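Local coordinates for protein putative esterase (Bacteroides intestinalis DSM 17393, PDB 5VOL) that hydrolyses ferulic acid esters as a carbohydrate esterase of family 1, probably releasing ferulate from arabinoxylan, at residues C[146-149]-C[150-153]; C[200-204]-C[205-209]. All blocks are in the same frame, centred on the assembly; numbering follows the deposited sequence.

Interaction 1: C[146-149]-C[150-153]; sequences TNYG and QRHS
Gln150 N, Arg151 N and His152 N bond in turn to the carbonyl oxygens of Thr146, Asn147 and Tyr148, as the last turn of helix 140-151 runs out at His152. This helix is the crossover of a beta-alpha-beta unit of the alpha/beta-hydrolase fold, between strands 133-138 and 158-162. Asn147 joins two side chains of the following turn. Its CG is anti to the backbone N (chi1 -165°), which swings the amide out beside the next turn, within reach of Gln150 and Arg151. ND2 donates to Gln150 OE1 at 3.0 Å, nearly straight and in the plane of both amides, although these planes stand 79° apart. OD1 accepts both Arg151 NE and Arg151 NH2, which come from one face of the Asn147 amide, above its plane. OD1 itself lies in the guanidinium plane. Replacing Asn147 by an alanine would probably leave Gln150 OE1 without this donor and let the guanidinium turn more freely. Other ends are held from outside: Gln150 NE2 by Cys195 O, and Arg151 NH1 and His152 NE2 by Glu109. Tyr148 O lies in the plane of the His152 ring, at its edge, 3.6 Å from His152 CD2.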
loop_
_atom_site.group_PDB
_atom_site.type_symbol
_atom_site.label_atom_id
_atom_site.label_comp_id
_atom_site.label_asym_id
_atom_site.label_seq_id
_atom_site.Cartn_x
_atom_site.Cartn_y
_atom_site.Cartn_z
ATOM N N THR C 146 -24.178 7.698 -5.346
ATOM C CA THR C 146 -24.103 8.949 -4.620
ATOM C C THR C 146 -25.476 9.621 -4.502
ATOM O O THR C 146 -25.872 10.030 -3.413
ATOM C CB THR C 146 -23.100 9.900 -5.300
ATOM O OG1 THR C 146 -21.783 9.330 -5.241
ATOM C CG2 THR C 146 -23.072 11.244 -4.611
ATOM N N ASN C 147 -26.214 9.722 -5.609
ATOM C CA ASN C 147 -27.506 10.409 -5.569
ATOM C C ASN C 147 -28.555 9.587 -4.814
ATOM O O ASN C 147 -29.415 10.151 -4.153
ATOM C CB ASN C 147 -27.995 10.753 -6.993
ATOM C CG ASN C 147 -29.129 11.784 -6.994
ATOM O OD1 ASN C 147 -30.162 11.568 -7.619
ATOM N ND2 ASN C 147 -28.944 12.899 -6.278
ATOM N N TYR C 148 -28.466 8.262 -4.876
ATOM C CA TYR C 148 -29.319 7.417 -4.045
ATOM C C TYR C 148 -29.067 7.707 -2.566
ATOM O O TYR C 148 -30.002 7.787 -1.750
ATOM C CB TYR C 148 -29.069 5.929 -4.304
ATOM C CG TYR C 148 -29.794 5.297 -5.478
ATOM C CD1 TYR C 148 -30.439 6.061 -6.442
ATOM C CD2 TYR C 148 -29.827 3.910 -5.611
ATOM C CE1 TYR C 148 -31.109 5.440 -7.531
ATOM C CE2 TYR C 148 -30.478 3.292 -6.673
ATOM C CZ TYR C 148 -31.121 4.052 -7.625
ATOM O OH TYR C 148 -31.745 3.393 -8.670
ATOM N N GLY C 149 -27.790 7.837 -2.217
ATOM C CA GLY C 149 -27.424 8.105 -0.836
ATOM C C GLY C 149 -27.891 9.488 -0.428
ATOM O O GLY C 149 -28.274 9.715 0.716
ATOM N N GLN C 150 -27.874 10.412 -1.380
ATOM C CA GLN C 150 -28.289 11.781 -1.131
ATOM C C GLN C 150 -29.810 11.877 -0.907
ATOM O O GLN C 150 -30.273 12.556 0.016
ATOM C CB GLN C 150 -27.859 12.672 -2.297
ATOM C CG GLN C 150 -26.354 12.971 -2.358
ATOM C CD GLN C 150 -25.987 13.828 -3.561
ATOM O OE1 GLN C 150 -26.595 13.700 -4.625
ATOM N NE2 GLN C 150 -24.999 14.714 -3.395
ATOM N N ARG C 151 -30.586 11.192 -1.742
ATOM C CA ARG C 151 -32.042 11.321 -1.669
ATOM C C ARG C 151 -32.680 10.209 -0.826
ATOM O O ARG C 151 -33.854 10.291 -0.473
ATOM C CB ARG C 151 -32.651 11.358 -3.090
ATOM C CG ARG C 151 -32.472 12.710 -3.795
ATOM C CD ARG C 151 -33.133 12.804 -5.190
ATOM N NE ARG C 151 -32.509 11.904 -6.151
ATOM C CZ ARG C 151 -32.989 10.703 -6.457
ATOM N NH1 ARG C 151 -34.114 10.283 -5.897
ATOM N NH2 ARG C 151 -32.355 9.931 -7.336
ATOM N N HIS C 152 -31.906 9.182 -0.479
ATOM C CA HIS C 152 -32.417 8.105 0.365
ATOM C C HIS C 152 -31.513 7.831 1.564
ATOM O O HIS C 152 -31.201 6.676 1.865
ATOM C CB HIS C 152 -32.591 6.825 -0.439
ATOM C CG HIS C 152 -33.567 6.959 -1.565
ATOM N ND1 HIS C 152 -34.925 6.794 -1.394
ATOM C CD2 HIS C 152 -33.385 7.257 -2.873
ATOM C CE1 HIS C 152 -35.537 6.976 -2.552
ATOM N NE2 HIS C 152 -34.630 7.258 -3.467
ATOM N N SER C 153 -31.127 8.898 2.254
ATOM C CA SER C 153 -30.227 8.784 3.399
ATOM C C SER C 153 -30.822 7.919 4.516
ATOM O O SER C 153 -30.088 7.395 5.361
ATOM C CB SER C 153 -29.873 10.170 3.920
ATOM O OG SER C 153 -31.020 10.857 4.381
#

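Interaction 2: C[200-204]-C[205-209]; sequences MEADE and DRKAD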
loop_
_atom_site.group_PDB
_atom_site.type_symbol
_atom_site.label_atom_id
_atom_site.label_comp_id
_atom_site.label_asym_id
_atom_site.label_seq_id
_atom_site.Cartn_x
_atom_site.Cartn_y
_atom_site.Cartn_z
ATOM N N MET C 200 -24.535 21.667 -3.360
ATOM C CA MET C 200 -24.370 23.120 -3.483
ATOM C C MET C 200 -25.597 23.904 -3.036
ATOM O O MET C 200 -25.469 24.977 -2.456
ATOM C CB MET C 200 -24.056 23.503 -4.924
ATOM C CG MET C 200 -22.883 22.781 -5.530
ATOM S SD MET C 200 -21.567 23.932 -5.899
ATOM C CE MET C 200 -20.984 24.265 -4.234
ATOM N N GLU C 201 -26.777 23.363 -3.322
ATOM C CA GLU C 201 -28.032 24.043 -3.026
ATOM C C GLU C 201 -28.597 23.637 -1.670
ATOM O O GLU C 201 -29.713 24.007 -1.320
ATOM C CB GLU C 201 -29.062 23.749 -4.126
ATOM C CG GLU C 201 -29.580 22.324 -4.092
ATOM C CD GLU C 201 -30.397 21.954 -5.319
ATOM O OE1 GLU C 201 -30.483 22.778 -6.258
ATOM O OE2 GLU C 201 -30.948 20.830 -5.337
ATOM N N ALA C 202 -27.827 22.881 -0.898
ATOM C CA ALA C 202 -28.323 22.356 0.372
ATOM C C ALA C 202 -28.638 23.452 1.398
ATOM O O ALA C 202 -27.870 24.404 1.559
ATOM C CB ALA C 202 -27.307 21.380 0.961
ATOM N N ASP C 203 -29.762 23.313 2.095
ATOM C CA ASP C 203 -30.008 24.133 3.282
ATOM C C ASP C 203 -29.500 23.383 4.508
ATOM O O ASP C 203 -28.975 22.277 4.389
ATOM C CB ASP C 203 -31.490 24.478 3.436
ATOM C CG ASP C 203 -32.384 23.254 3.467
ATOM O OD1 ASP C 203 -31.871 22.128 3.629
ATOM O OD2 ASP C 203 -33.616 23.419 3.335
ATOM N N GLU C 204 -29.671 23.970 5.687
ATOM C CA GLU C 204 -29.135 23.372 6.896
ATOM C C GLU C 204 -29.752 21.995 7.164
ATOM O O GLU C 204 -29.059 21.071 7.596
ATOM C CB GLU C 204 -29.351 24.306 8.088
ATOM C CG GLU C 204 -28.558 23.908 9.308
ATOM C CD GLU C 204 -27.089 23.666 8.984
ATOM O OE1 GLU C 204 -26.491 24.486 8.242
ATOM O OE2 GLU C 204 -26.544 22.644 9.464
ATOM N N ASP C 205 -31.042 21.842 6.885
ATOM C CA ASP C 205 -31.705 20.555 7.090
ATOM C C ASP C 205 -31.090 19.476 6.202
ATOM O O ASP C 205 -30.893 18.342 6.629
ATOM C CB ASP C 205 -33.209 20.650 6.802
ATOM C CG ASP C 205 -33.972 21.397 7.883
ATOM O OD1 ASP C 205 -33.511 21.403 9.046
ATOM O OD2 ASP C 205 -35.036 21.975 7.566
ATOM N N ARG C 206 -30.808 19.833 4.955
ATOM C CA ARG C 206 -30.268 18.859 4.019
ATOM C C ARG C 206 -28.863 18.434 4.446
ATOM O O ARG C 206 -28.548 17.249 4.452
ATOM C CB ARG C 206 -30.252 19.417 2.608
ATOM C CG ARG C 206 -29.558 18.506 1.620
ATOM C CD ARG C 206 -29.700 19.029 0.213
ATOM N NE ARG C 206 -31.020 18.718 -0.331
ATOM C CZ ARG C 206 -31.394 19.039 -1.559
ATOM N NH1 ARG C 206 -30.542 19.680 -2.351
ATOM N NH2 ARG C 206 -32.614 18.724 -1.988
ATOM N N LYS C 207 -28.040 19.409 4.820
ATOM C CA LYS C 207 -26.699 19.143 5.322
ATOM C C LYS C 207 -26.697 18.155 6.484
ATOM O O LYS C 207 -25.869 17.248 6.517
ATOM C CB LYS C 207 -26.027 20.445 5.741
ATOM C CG LYS C 207 -25.836 21.406 4.593
ATOM C CD LYS C 207 -25.184 22.677 5.065
ATOM C CE LYS C 207 -25.038 23.679 3.947
ATOM N NZ LYS C 207 -24.505 24.957 4.494
ATOM N N ALA C 208 -27.631 18.314 7.418
ATOM C CA ALA C 208 -27.751 17.394 8.544
ATOM C C ALA C 208 -28.087 15.991 8.080
ATOM O O ALA C 208 -27.565 15.006 8.618
ATOM C CB ALA C 208 -28.818 17.884 9.541
ATOM N N ASP C 209 -28.979 15.892 7.096
ATOM C CA ASP C 209 -29.304 14.595 6.517
ATOM C C ASP C 209 -28.073 13.949 5.876
ATOM O O ASP C 209 -27.829 12.760 6.047
ATOM C CB ASP C 209 -30.408 14.729 5.478
ATOM C CG ASP C 209 -31.771 14.438 6.041
ATOM O OD1 ASP C 209 -31.914 14.441 7.285
ATOM O OD2 ASP C 209 -32.708 14.212 5.241
#
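Asp203 OD1 accepts the backbone N of Arg206 at 2.9 Å and so caps the N terminus of helix 204-210. Asp203 is the N-cap residue. Its CG sits between the backbone N and the carbonyl carbon (chi1 56°), and this turns the carboxylate back over the first turn. The amide meets OD1 nearly along the C-O axis. A negative charge here would probably also suit the positive end of the helix dipole. The regular helix bonds start at once. Lys207 N donates to Asp203 O at 3.0 Å, almost straight, and Ala208 N donates to Glu204 O.

Arg206 reaches back to Glu201, where the chain leaves helix 195-200. Its NH1 forms a salt bridge with Glu201 OE2 at 3.2 Å. The oxygen uses its anti lone pair and lies in the guanidinium plane, at the edge, while the carboxylate and guanidinium planes are 40° apart. Both partners are shared. NH1 also donates to Tyr198 O, and the guanidinium makes a cation-pi contact with the Tyr198 ring. Glu201 OE2 has a second salt bridge, to Lys197 NZ.

Glu204 OE2 pairs with Arg211 NH1 further along the chain. Glu204 OE1 comes to 4.3 Å from Lys207 NZ, beyond salt-bridge range. The extended Lys207 chain passes the backbone, with CG 3.3 Å from Asp203 O. Ala202 CB packs between the aliphatic parts of Arg206 and Lys207, 3.4 Å from Arg206 CD.

Overall arrangement
From the N terminus, the chain leaves strand 133-138, enters helix 140-151 and meets interaction 1 at its C-terminal end. It then runs through strand 158-162 and helices 182-192 and 195-200 to interaction 2, at the start of helix 204-210. Strand 214-218 follows, next to 158-162 in the sheet. The two contacts are in series and neither nest nor cross. Each is local, so neither closes a long loop. Interaction 1 is buried, and interaction 2 lies on the surface. Their centres are about 13 Å apart, and they touch by packing between Ser153 and Asp209. Helix 195-200 also connects them: Tyr198 contacts Gln150 and Arg151 as well as Arg206.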